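PDB 4DMO: N-hydroxyarylamine O-acetyltransferase from Bacillus cereus, which is an active arylamine N-acetyltransferase that probably moves acetyl groups from acetyl-coenzyme A onto arylamine or N-hydroxyarylamine acceptors. Local coordinates for residues Ser108-Thr113 and Leu184-Tyr189; Ile153-Glu156 and Asn162-Leu165; Gly226-Thr231 and Ser259-Thr264; Ser234-Lys239 and Lys243-Val248. One frame throughout, in Å; residues are numbered along the deposited sequence.

The four contacts form two pairs on separate sheets. Interactions 1 and 2 share the larger antiparallel sheet, their centres about 10 Å apart, and join where Gly185 N and Tyr186 O bond to the backbone of Leu165. Interactions 3 and 4 share the smaller sheet, also about 10 Å apart at their centres, joined by backbone bonds between strands 226-231 and 234-239. Interactions 1 and 3 lie about 25 Å apart at their centres, on opposite sides of the chain's centre. Along the chain the hairpin of interaction 2 falls between the segments of interaction 1, and that of interaction 4 between those of interaction 3. The first pair includes His110, probably the triad histidine; the second ties helix 250-261 to the smaller sheet.

Interaction 1 of 4, residues Ser108-Thr113 and Leu184-Tyr189; sequences SGHIAT and LGYAFY. With KH2 (3-(1-methylpiperidinium-1-yl)propane-1-sulfonate), chain C.
His110 lays its imidazole over one face of the Tyr186 ring at an oblique tilt: the two planes make 31°, neither parallel nor perpendicular, with centroids 4.1 Å apart. CD2 of His110 sits over the middle of the phenol ring, 3.7 Å above its plane, and the closest approach is His110 NE2 to Tyr186 CE1 at 3.4 Å. The tyrosine reaches this spot because its CG lies between the backbone N and the carbonyl carbon (chi1 60°), which sends the ring across to strand 103-117. Strand 88-98 runs between the two strands of the contact, so side chains alone close the gap. Classic beta bulges at Gly109-His110 and Gly185-Tyr186 interrupt the regular pairing right beside both rings. His110 touches Cys71, and its NE2 bonds to Glu125 OE1, an arrangement consistent with the Cys-His-Glu triad reported for this arylamine N-acetyltransferase, and so probably its active site. Tyr186 OH adds a weak hydrogen bond to the same Glu125 oxygen, so the aromatic neighbour covers the imidazole while reaching the carboxylate that its NE2 bonds to. Ala112 CB, small enough to leave room for the phenol, approaches Tyr186 OH at 3.8 Å. At the far end of segment 184-189, Leu184 N donates to sulfonate O2 of the bound KH2 at 3.1 Å, and Leu184 CD2 lies 3.6 Å from KH2 C16 on its piperidinium ring.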
loop_
_atom_site.group_PDB
_atom_site.type_symbol
_atom_site.label_atom_id
_atom_site.label_comp_id
_atom_site.label_asym_id
_atom_site.label_seq_id
_atom_site.Cartn_x
_atom_site.Cartn_y
_atom_site.Cartn_z
ATOM N N SER A 108 11.754 6.829 7.974
ATOM C CA SER A 108 10.545 6.422 8.674
ATOM C C SER A 108 9.301 6.858 7.954
ATOM O O SER A 108 8.271 7.155 8.563
ATOM C CB SER A 108 10.574 6.942 10.101
ATOM O OG SER A 108 11.722 6.448 10.763
ATOM N N GLY A 109 9.405 6.868 6.633
ATOM C CA GLY A 109 8.296 7.206 5.767
ATOM C C GLY A 109 7.353 6.041 5.496
ATOM O O GLY A 109 6.263 6.237 4.967
ATOM N N HIS A 110 7.750 4.826 5.855
ATOM C CA HIS A 110 6.927 3.677 5.532
ATOM C C HIS A 110 6.265 3.059 6.751
ATOM O O HIS A 110 6.828 2.995 7.852
ATOM C CB HIS A 110 7.737 2.592 4.796
ATOM C CG HIS A 110 6.894 1.525 4.151
ATOM N ND1 HIS A 110 6.259 1.712 2.938
ATOM C CD2 HIS A 110 6.593 0.254 4.532
ATOM C CE1 HIS A 110 5.611 0.607 2.600
ATOM N NE2 HIS A 110 5.813 -0.297 3.544
ATOM N N ILE A 111 5.061 2.568 6.530
ATOM C CA ILE A 111 4.354 1.801 7.534
ATOM C C ILE A 111 3.853 0.556 6.874
ATOM O O ILE A 111 3.458 0.599 5.723
ATOM C CB ILE A 111 3.157 2.543 8.074
ATOM C CG1 ILE A 111 3.603 3.805 8.791
ATOM C CG2 ILE A 111 2.310 1.638 8.977
ATOM C CD1 ILE A 111 4.333 3.562 10.077
ATOM N N ALA A 112 3.861 -0.549 7.600
ATOM C CA ALA A 112 3.375 -1.833 7.087
ATOM C C ALA A 112 2.813 -2.643 8.239
ATOM O O ALA A 112 2.838 -2.216 9.403
ATOM C CB ALA A 112 4.490 -2.602 6.396
ATOM N N THR A 113 2.317 -3.823 7.907
ATOM C CA THR A 113 1.611 -4.668 8.843
ATOM C C THR A 113 2.289 -6.027 8.966
ATOM O O THR A 113 2.679 -6.612 7.961
ATOM C CB THR A 113 0.177 -4.903 8.326
ATOM O OG1 THR A 113 -0.491 -3.653 8.127
ATOM C CG2 THR A 113 -0.620 -5.738 9.299
ATOM N N LEU A 184 16.686 -4.009 -2.774
ATOM C CA LEU A 184 16.058 -3.583 -1.553
ATOM C C LEU A 184 14.844 -2.712 -1.848
ATOM O O LEU A 184 14.959 -1.729 -2.584
ATOM C CB LEU A 184 17.062 -2.805 -0.721
ATOM C CG LEU A 184 16.531 -2.242 0.592
ATOM C CD1 LEU A 184 15.930 -3.338 1.434
ATOM C CD2 LEU A 184 17.654 -1.510 1.358
ATOM N N GLY A 185 13.688 -3.102 -1.287
ATOM C CA GLY A 185 12.450 -2.339 -1.413
ATOM C C GLY A 185 12.378 -1.378 -0.255
ATOM O O GLY A 185 12.501 -0.161 -0.398
ATOM N N TYR A 186 12.219 -1.944 0.924
ATOM C CA TYR A 186 12.426 -1.151 2.111
ATOM C C TYR A 186 12.998 -1.968 3.263
ATOM O O TYR A 186 12.933 -3.212 3.288
ATOM C CB TYR A 186 11.138 -0.457 2.539
ATOM C CG TYR A 186 10.010 -1.409 2.848
ATOM C CD1 TYR A 186 8.999 -1.660 1.915
ATOM C CD2 TYR A 186 9.939 -2.033 4.082
ATOM C CE1 TYR A 186 7.974 -2.523 2.209
ATOM C CE2 TYR A 186 8.907 -2.889 4.386
ATOM C CZ TYR A 186 7.927 -3.130 3.454
ATOM O OH TYR A 186 6.904 -4.000 3.757
ATOM N N ALA A 187 13.605 -1.219 4.181
ATOM C CA ALA A 187 14.074 -1.736 5.435
ATOM C C ALA A 187 13.058 -1.361 6.495
ATOM O O ALA A 187 12.456 -0.276 6.438
ATOM C CB ALA A 187 15.450 -1.125 5.762
ATOM N N PHE A 188 12.861 -2.245 7.465
ATOM C CA PHE A 188 11.969 -1.956 8.587
ATOM C C PHE A 188 12.474 -2.595 9.872
ATOM O O PHE A 188 13.294 -3.495 9.825
ATOM C CB PHE A 188 10.549 -2.446 8.315
ATOM C CG PHE A 188 10.433 -3.950 8.152
ATOM C CD1 PHE A 188 10.749 -4.558 6.950
ATOM C CD2 PHE A 188 9.987 -4.743 9.196
ATOM C CE1 PHE A 188 10.626 -5.936 6.794
ATOM C CE2 PHE A 188 9.880 -6.120 9.043
ATOM C CZ PHE A 188 10.190 -6.709 7.836
ATOM N N TYR A 189 11.982 -2.094 11.003
ATOM C CA TYR A 189 12.215 -2.682 12.308
ATOM C C TYR A 189 11.022 -3.590 12.678
ATOM O O TYR A 189 9.864 -3.218 12.448
ATOM C CB TYR A 189 12.371 -1.573 13.354
ATOM C CG TYR A 189 13.568 -0.687 13.158
ATOM C CD1 TYR A 189 14.836 -1.115 13.556
ATOM C CD2 TYR A 189 13.446 0.592 12.573
ATOM C CE1 TYR A 189 15.974 -0.296 13.382
ATOM C CE2 TYR A 189 14.591 1.435 12.395
ATOM C CZ TYR A 189 15.846 0.958 12.807
ATOM O OH TYR A 189 16.986 1.719 12.655
HETATM S S KH2 C . 20.343 -3.033 -3.930
HETATM C C1 KH2 C . 20.744 -1.673 -2.883
HETATM O O1 KH2 C . 19.428 -2.675 -4.987
HETATM N N2 KH2 C . 21.969 -1.341 0.698
HETATM O O2 KH2 C . 19.770 -4.157 -3.226
HETATM C C4 KH2 C . 21.675 -1.869 -1.741
HETATM O O4 KH2 C . 21.497 -3.618 -4.581
HETATM C C7 KH2 C . 21.124 -1.457 -0.432
HETATM C C11 KH2 C . 22.415 -2.625 1.110
HETATM C C12 KH2 C . 21.917 -0.390 2.975
HETATM C C13 KH2 C . 23.335 0.557 1.333
HETATM C C14 KH2 C . 23.343 -0.090 2.675
HETATM C C15 KH2 C . 23.098 -0.548 0.363
HETATM C C16 KH2 C . 21.189 -0.709 1.721
#

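Interaction 2 of 4, residues Ile153-Glu156 and Asn162-Leu165; sequences IRKE and NYIL
The antiparallel beta hairpin of strands 149-158 and 163-168 is stitched here by Arg154 and Ile164, a hydrogen-bonded pair whose amides and carbonyls exchange two bonds. Arg154 N donates to Ile164 O at 3.1 Å. In return, Ile164 N donates to Arg154 O at 2.9 Å. A third backbone bond, Glu156 N to Asn162 O, reaches its acceptor less directly, from above the carbonyl plane. On the face of Ile153, Lys155 and Tyr163, the lysine's aliphatic chain crosses the phenol ring: Lys155 CG makes a CH-pi contact 3.9 Å from the centroid of Tyr163. The long methylene chain suits this exposed place, covering the ring while its ammonium reaches a water. That water accepts from Lys155 NZ and donates to Asn162 O. Ile153 CG2 approaches the same ring at Tyr163 CD1, 3.9 Å away. On the other face, a chi1 of 68° tucks CG1 of Ile164 over the main chain and stands it beside Arg154. Ile164 CD1 lies under one face of the guanidinium, 3.7 Å from Arg154 NH2. Arg154 NH1 meets Glu156 OE2 at 2.9 Å in a salt bridge, from above the carboxylate plane, while NH2 is paired with Glu166. Held by two carboxylates and backed by a methyl group, the guanidinium is probably restrained from turning, and its charge is probably largely balanced.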
loop_
_atom_site.group_PDB
_atom_site.type_symbol
_atom_site.label_atom_id
_atom_site.label_comp_id
_atom_site.label_asym_id
_atom_site.label_seq_id
_atom_site.Cartn_x
_atom_site.Cartn_y
_atom_site.Cartn_z
ATOM N N ILE A 153 11.592 -11.752 2.315
ATOM C CA ILE A 153 12.106 -11.056 3.481
ATOM C C ILE A 153 13.461 -11.623 3.881
ATOM O O ILE A 153 13.678 -12.820 3.790
ATOM C CB ILE A 153 11.147 -11.237 4.658
ATOM C CG1 ILE A 153 9.839 -10.483 4.375
ATOM C CG2 ILE A 153 11.814 -10.786 5.950
ATOM C CD1 ILE A 153 8.818 -10.680 5.446
ATOM N N ARG A 154 14.373 -10.767 4.321
ATOM C CA ARG A 154 15.609 -11.245 4.914
ATOM C C ARG A 154 15.872 -10.480 6.188
ATOM O O ARG A 154 15.611 -9.278 6.274
ATOM C CB ARG A 154 16.793 -11.130 3.943
ATOM C CG ARG A 154 16.690 -12.081 2.755
ATOM C CD ARG A 154 18.074 -12.376 2.132
ATOM N NE ARG A 154 18.628 -11.226 1.415
ATOM C CZ ARG A 154 19.661 -10.480 1.830
ATOM N NH1 ARG A 154 20.284 -10.739 2.974
ATOM N NH2 ARG A 154 20.062 -9.443 1.110
ATOM N N LYS A 155 16.335 -11.198 7.198
ATOM C CA LYS A 155 16.818 -10.558 8.408
ATOM C C LYS A 155 18.143 -9.918 8.041
ATOM O O LYS A 155 19.062 -10.591 7.588
ATOM C CB LYS A 155 16.996 -11.586 9.531
ATOM C CG LYS A 155 16.967 -10.997 10.941
ATOM C CD LYS A 155 17.238 -12.087 11.999
ATOM C CE LYS A 155 16.914 -11.622 13.421
ATOM N NZ LYS A 155 17.757 -10.452 13.823
ATOM N N GLU A 156 18.220 -8.607 8.188
ATOM C CA GLU A 156 19.430 -7.883 7.854
ATOM C C GLU A 156 19.454 -6.485 8.454
ATOM O O GLU A 156 18.590 -5.643 8.197
ATOM C CB GLU A 156 19.611 -7.790 6.356
ATOM C CG GLU A 156 20.903 -7.097 5.992
ATOM C CD GLU A 156 21.197 -7.147 4.510
ATOM O OE1 GLU A 156 21.151 -6.077 3.877
ATOM O OE2 GLU A 156 21.478 -8.256 3.981
ATOM N N ASN A 162 15.976 -3.697 10.984
ATOM C CA ASN A 162 16.647 -4.961 11.210
ATOM C C ASN A 162 16.103 -6.065 10.321
ATOM O O ASN A 162 16.531 -7.210 10.449
ATOM C CB ASN A 162 16.586 -5.380 12.677
ATOM C CG ASN A 162 15.260 -5.117 13.308
ATOM O OD1 ASN A 162 14.207 -5.444 12.755
ATOM N ND2 ASN A 162 15.295 -4.489 14.473
ATOM N N TYR A 163 15.175 -5.718 9.423
ATOM C CA TYR A 163 14.712 -6.640 8.378
ATOM C C TYR A 163 14.596 -5.881 7.067
ATOM O O TYR A 163 14.663 -4.656 7.024
ATOM C CB TYR A 163 13.354 -7.247 8.714
ATOM C CG TYR A 163 13.385 -8.358 9.739
ATOM C CD1 TYR A 163 13.454 -9.682 9.332
ATOM C CD2 TYR A 163 13.326 -8.093 11.098
ATOM C CE1 TYR A 163 13.474 -10.702 10.237
ATOM C CE2 TYR A 163 13.336 -9.112 12.023
ATOM C CZ TYR A 163 13.409 -10.427 11.580
ATOM O OH TYR A 163 13.438 -11.496 12.462
ATOM N N ILE A 164 14.440 -6.613 5.988
ATOM C CA ILE A 164 14.317 -5.986 4.692
ATOM C C ILE A 164 13.317 -6.740 3.857
ATOM O O ILE A 164 13.138 -7.957 4.013
ATOM C CB ILE A 164 15.656 -5.917 3.908
ATOM C CG1 ILE A 164 16.130 -7.313 3.489
ATOM C CG2 ILE A 164 16.732 -5.184 4.714
ATOM C CD1 ILE A 164 17.456 -7.275 2.650
ATOM N N LEU A 165 12.659 -5.982 2.982
ATOM C CA LEU A 165 11.845 -6.547 1.926
ATOM C C LEU A 165 12.559 -6.333 0.617
ATOM O O LEU A 165 12.765 -5.188 0.177
ATOM C CB LEU A 165 10.477 -5.887 1.870
ATOM C CG LEU A 165 9.669 -6.535 0.763
ATOM C CD1 LEU A 165 9.262 -7.924 1.179
ATOM C CD2 LEU A 165 8.468 -5.703 0.377
HETATM O O HOH W 1 18.679 -8.281 12.369
#

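Interaction 3 of 4, residues Gly226-Thr231 and Ser259-Thr264; sequences GHASLT and SKFGIT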
loop_
_atom_site.group_PDB
_atom_site.type_symbol
_atom_site.label_atom_id
_atom_site.label_comp_id
_atom_site.label_asym_id
_atom_site.label_seq_id
_atom_site.Cartn_x
_atom_site.Cartn_y
_atom_site.Cartn_z
ATOM N N GLY A 226 -2.592 -5.808 -15.754
ATOM C CA GLY A 226 -1.376 -5.030 -15.542
ATOM C C GLY A 226 -1.503 -3.949 -14.470
ATOM O O GLY A 226 -1.636 -4.261 -13.282
ATOM N N HIS A 227 -1.423 -2.687 -14.892
ATOM C CA HIS A 227 -1.588 -1.546 -13.993
ATOM C C HIS A 227 -1.813 -0.242 -14.779
ATOM O O HIS A 227 -1.689 -0.192 -16.012
ATOM C CB HIS A 227 -0.384 -1.419 -13.092
ATOM C CG HIS A 227 0.792 -0.821 -13.781
ATOM N ND1 HIS A 227 1.016 0.542 -13.821
ATOM C CD2 HIS A 227 1.793 -1.391 -14.481
ATOM C CE1 HIS A 227 2.111 0.777 -14.511
ATOM N NE2 HIS A 227 2.588 -0.379 -14.946
ATOM N N ALA A 228 -2.202 0.801 -14.054
ATOM C CA ALA A 228 -2.466 2.109 -14.628
ATOM C C ALA A 228 -1.903 3.156 -13.662
ATOM O O ALA A 228 -2.012 2.991 -12.446
ATOM C CB ALA A 228 -3.927 2.298 -14.829
ATOM N N SER A 229 -1.258 4.185 -14.210
ATOM C CA SER A 229 -0.599 5.244 -13.441
ATOM C C SER A 229 -0.962 6.602 -14.005
ATOM O O SER A 229 -0.998 6.796 -15.220
ATOM C CB SER A 229 0.915 5.088 -13.482
ATOM O OG SER A 229 1.293 3.799 -13.076
ATOM N N LEU A 230 -1.260 7.541 -13.120
ATOM C CA LEU A 230 -1.663 8.881 -13.535
ATOM C C LEU A 230 -0.866 9.935 -12.783
ATOM O O LEU A 230 -0.578 9.792 -11.588
ATOM C CB LEU A 230 -3.166 9.090 -13.329
ATOM C CG LEU A 230 -3.761 10.462 -13.686
ATOM C CD1 LEU A 230 -3.629 10.742 -15.167
ATOM C CD2 LEU A 230 -5.214 10.566 -13.251
ATOM N N THR A 231 -0.438 10.957 -13.525
ATOM C CA THR A 231 0.184 12.138 -12.939
ATOM C C THR A 231 -0.396 13.409 -13.588
ATOM O O THR A 231 -1.251 13.348 -14.489
ATOM C CB THR A 231 1.721 12.157 -13.107
ATOM O OG1 THR A 231 2.034 12.536 -14.453
ATOM C CG2 THR A 231 2.329 10.820 -12.761
ATOM N N SER A 259 -12.937 7.329 -13.809
ATOM C CA SER A 259 -13.075 6.172 -14.702
ATOM C C SER A 259 -11.997 5.090 -14.507
ATOM O O SER A 259 -12.277 3.889 -14.618
ATOM C CB SER A 259 -13.052 6.658 -16.155
ATOM O OG SER A 259 -14.248 7.336 -16.416
ATOM N N LYS A 260 -10.755 5.494 -14.262
ATOM C CA LYS A 260 -9.698 4.508 -14.057
ATOM C C LYS A 260 -9.509 4.149 -12.602
ATOM O O LYS A 260 -9.099 3.056 -12.297
ATOM C CB LYS A 260 -8.369 4.980 -14.668
ATOM C CG LYS A 260 -8.458 5.276 -16.173
ATOM C CD LYS A 260 -7.989 4.096 -17.065
ATOM C CE LYS A 260 -8.536 4.209 -18.510
ATOM N NZ LYS A 260 -10.053 4.125 -18.603
ATOM N N PHE A 261 -9.789 5.044 -11.680
ATOM C CA PHE A 261 -9.388 4.765 -10.312
ATOM C C PHE A 261 -10.496 4.840 -9.269
ATOM O O PHE A 261 -10.258 4.504 -8.108
ATOM C CB PHE A 261 -8.231 5.678 -9.892
ATOM C CG PHE A 261 -7.046 5.608 -10.794
ATOM C CD1 PHE A 261 -6.779 6.632 -11.699
ATOM C CD2 PHE A 261 -6.183 4.528 -10.745
ATOM C CE1 PHE A 261 -5.662 6.579 -12.519
ATOM C CE2 PHE A 261 -5.073 4.473 -11.578
ATOM C CZ PHE A 261 -4.815 5.508 -12.461
ATOM N N GLY A 262 -11.692 5.281 -9.661
ATOM C CA GLY A 262 -12.822 5.333 -8.746
ATOM C C GLY A 262 -12.639 6.474 -7.781
ATOM O O GLY A 262 -13.216 6.484 -6.687
ATOM N N ILE A 263 -11.825 7.450 -8.186
ATOM C CA ILE A 263 -11.566 8.600 -7.338
ATOM C C ILE A 263 -12.415 9.804 -7.755
ATOM O O ILE A 263 -12.434 10.194 -8.921
ATOM C CB ILE A 263 -10.093 9.004 -7.366
ATOM C CG1 ILE A 263 -9.234 7.951 -6.676
ATOM C CG2 ILE A 263 -9.903 10.314 -6.606
ATOM C CD1 ILE A 263 -7.755 8.199 -6.801
ATOM N N THR A 264 -13.140 10.361 -6.790
ATOM C CA THR A 264 -13.868 11.619 -6.974
ATOM C C THR A 264 -13.530 12.490 -5.795
ATOM O O THR A 264 -13.715 12.080 -4.645
ATOM C CB THR A 264 -15.378 11.404 -7.016
ATOM O OG1 THR A 264 -15.701 10.518 -8.091
ATOM C CG2 THR A 264 -16.107 12.730 -7.200
#
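Ala228 O is approached by the rim of the Phe261 ring through two carbons, CE2 at 3.5 Å and CZ at 3.8 Å. The oxygen lies near the ring plane, where the C-H bonds point outward and carry the slightly positive side of the aromatic ring. Ser229 N also lies at this edge, so the phenyl points end-on into the strand backbone. Phe261 CG is anti to the carbonyl carbon (chi1 -56°), which turns the ring from helix 250-261 toward strand 226-231. Leu230 CB packs obliquely against Phe261 CE1 at 3.6 Å, and the methyl CB of Ala228 lies 4.1 Å from Phe261 CE2. Alanine suits its place because a small side chain lets the aromatic rim come down onto the backbone. Leu230 reaches farther, onto Tyr253 and Leu257 of the same helix. Over one face of the Phe261 ring lies Lys260 CB, while Ile219 and Lys221 of the neighbouring strand also touch the Phe261 side chain. Gly262, lacking a side chain, easily adopts the positive phi of 74° with which the chain leaves the helix. A C-terminal helix laid against an antiparallel sheet in this way is consistent with the third, alpha/beta lid domain of the arylamine N-acetyltransferase fold.

Interaction 4 of 4, residues Ser234-Lys239 and Lys243-Val248; sequences SLTVAK and KTKETV
Lys243 crosses Thr236 and reaches Ala238 in an antiparallel beta hairpin, whose second strand, 242-247, forms one border of the smaller sheet within the chain. Its CB projects to the face shared with Thr236, Ala238 and Lys245. Lys243 CG, anti to the backbone N (chi1 175°), comes 4.1 Å from both Thr236 CG2 and Val237 O. CD keeps to the same methyl. After a bend at chi3, Lys243 CE presses tightly on Thr236 CG2 at 3.5 Å. The same Lys243 CE lies 4.1 Å from Ala238 CB. Lys243 NZ ends 4.0 Å from Thr236 CG2. Lysine suits this exposed border, for its methylenes cover the threonine while the ammonium can stay at the surface. Thr236, beta-branched and at home in a strand, turns its OG1 the other way, toward Lys245 CG. Leu235, itself buried, belongs to the opposite face: Leu235 CB packs on Val248 CG2 at 3.7 Å, and both residues also touch Leu256 of helix 250-261. The backbones are laced by paired bonds between Leu235 and Glu246 and between Val237 and Thr244. Leu235 N to Glu246 O is the shortest of these at 2.7 Å, whereas Thr244 N to Val237 O is the straightest, 171° at the hydrogen. Val237 O also accepts from a water at 2.9 Å, and that water is hydrogen-bonded in turn to Thr244 OG1.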
loop_
_atom_site.group_PDB
_atom_site.type_symbol
_atom_site.label_atom_id
_atom_site.label_comp_id
_atom_site.label_asym_id
_atom_site.label_seq_id
_atom_site.Cartn_x
_atom_site.Cartn_y
_atom_site.Cartn_z
ATOM N N SER A 234 0.566 12.846 -17.384
ATOM C CA SER A 234 0.446 11.689 -18.260
ATOM C C SER A 234 -0.148 10.451 -17.636
ATOM O O SER A 234 0.055 10.138 -16.457
ATOM C CB SER A 234 1.803 11.318 -18.831
ATOM O OG SER A 234 2.678 10.921 -17.807
ATOM N N LEU A 235 -0.864 9.720 -18.473
ATOM C CA LEU A 235 -1.436 8.446 -18.093
ATOM C C LEU A 235 -0.660 7.314 -18.749
ATOM O O LEU A 235 -0.459 7.281 -19.969
ATOM C CB LEU A 235 -2.879 8.383 -18.541
ATOM C CG LEU A 235 -3.614 7.071 -18.394
ATOM C CD1 LEU A 235 -3.895 6.735 -16.937
ATOM C CD2 LEU A 235 -4.903 7.192 -19.181
ATOM N N THR A 236 -0.221 6.393 -17.911
ATOM C CA THR A 236 0.457 5.212 -18.361
ATOM C C THR A 236 -0.396 3.992 -18.048
ATOM O O THR A 236 -0.742 3.738 -16.899
ATOM C CB THR A 236 1.815 5.104 -17.685
ATOM O OG1 THR A 236 2.643 6.188 -18.130
ATOM C CG2 THR A 236 2.493 3.803 -18.046
ATOM N N VAL A 237 -0.738 3.242 -19.087
ATOM C CA VAL A 237 -1.440 1.981 -18.928
ATOM C C VAL A 237 -0.573 0.822 -19.428
ATOM O O VAL A 237 -0.236 0.762 -20.606
ATOM C CB VAL A 237 -2.743 1.953 -19.723
ATOM C CG1 VAL A 237 -3.393 0.620 -19.567
ATOM C CG2 VAL A 237 -3.686 3.044 -19.254
ATOM N N ALA A 238 -0.232 -0.107 -18.537
ATOM C CA ALA A 238 0.483 -1.306 -18.926
ATOM C C ALA A 238 -0.441 -2.533 -18.900
ATOM O O ALA A 238 -1.128 -2.802 -17.909
ATOM C CB ALA A 238 1.653 -1.541 -18.019
ATOM N N LYS A 239 -0.455 -3.254 -20.015
ATOM C CA LYS A 239 -1.035 -4.591 -20.094
ATOM C C LYS A 239 0.140 -5.540 -20.255
ATOM O O LYS A 239 1.282 -5.154 -19.989
ATOM C CB LYS A 239 -1.977 -4.699 -21.281
ATOM C CG LYS A 239 -2.937 -3.519 -21.389
ATOM C CD LYS A 239 -3.822 -3.624 -22.633
ATOM C CE LYS A 239 -4.950 -4.620 -22.419
ATOM N NZ LYS A 239 -6.034 -4.051 -21.543
ATOM N N LYS A 243 2.406 -1.292 -23.451
ATOM C CA LYS A 243 2.370 -0.126 -22.592
ATOM C C LYS A 243 1.964 1.075 -23.393
ATOM O O LYS A 243 2.484 1.305 -24.480
ATOM C CB LYS A 243 3.735 0.119 -21.945
ATOM C CG LYS A 243 3.796 1.410 -21.129
ATOM C CD LYS A 243 5.020 1.469 -20.215
ATOM C CE LYS A 243 4.663 1.197 -18.756
ATOM N NZ LYS A 243 5.791 1.479 -17.813
ATOM N N THR A 244 1.014 1.827 -22.861
ATOM C CA THR A 244 0.598 3.061 -23.476
ATOM C C THR A 244 0.868 4.219 -22.566
ATOM O O THR A 244 0.506 4.193 -21.392
ATOM C CB THR A 244 -0.882 3.045 -23.786
ATOM O OG1 THR A 244 -1.181 1.906 -24.600
ATOM C CG2 THR A 244 -1.249 4.270 -24.532
ATOM N N LYS A 245 1.506 5.245 -23.113
ATOM C CA LYS A 245 1.722 6.472 -22.392
ATOM C C LYS A 245 1.128 7.640 -23.161
ATOM O O LYS A 245 1.358 7.791 -24.359
ATOM C CB LYS A 245 3.209 6.662 -22.149
ATOM C CG LYS A 245 3.564 7.895 -21.332
ATOM C CD LYS A 245 5.087 7.991 -21.182
ATOM C CE LYS A 245 5.552 8.041 -19.729
ATOM N NZ LYS A 245 5.649 9.450 -19.220
ATOM N N GLU A 246 0.348 8.464 -22.469
ATOM C CA GLU A 246 -0.310 9.572 -23.131
ATOM C C GLU A 246 -0.472 10.779 -22.225
ATOM O O GLU A 246 -0.503 10.675 -20.996
ATOM C CB GLU A 246 -1.653 9.139 -23.712
ATOM C CG GLU A 246 -2.761 8.853 -22.735
ATOM C CD GLU A 246 -3.999 8.266 -23.446
ATOM O OE1 GLU A 246 -4.791 9.043 -24.049
ATOM O OE2 GLU A 246 -4.177 7.024 -23.399
ATOM N N THR A 247 -0.497 11.934 -22.867
ATOM C CA THR A 247 -0.610 13.206 -22.198
ATOM C C THR A 247 -2.033 13.418 -21.718
ATOM O O THR A 247 -3.001 13.026 -22.358
ATOM C CB THR A 247 -0.187 14.321 -23.128
ATOM O OG1 THR A 247 1.241 14.253 -23.284
ATOM C CG2 THR A 247 -0.567 15.671 -22.549
ATOM N N VAL A 248 -2.134 14.031 -20.556
ATOM C CA VAL A 248 -3.408 14.254 -19.898
ATOM C C VAL A 248 -3.467 15.751 -19.615
ATOM O O VAL A 248 -2.474 16.334 -19.167
ATOM C CB VAL A 248 -3.504 13.410 -18.574
ATOM C CG1 VAL A 248 -4.664 13.838 -17.712
ATOM C CG2 VAL A 248 -3.662 11.942 -18.909
HETATM O O HOH W 2 -1.700 -0.384 -22.852
#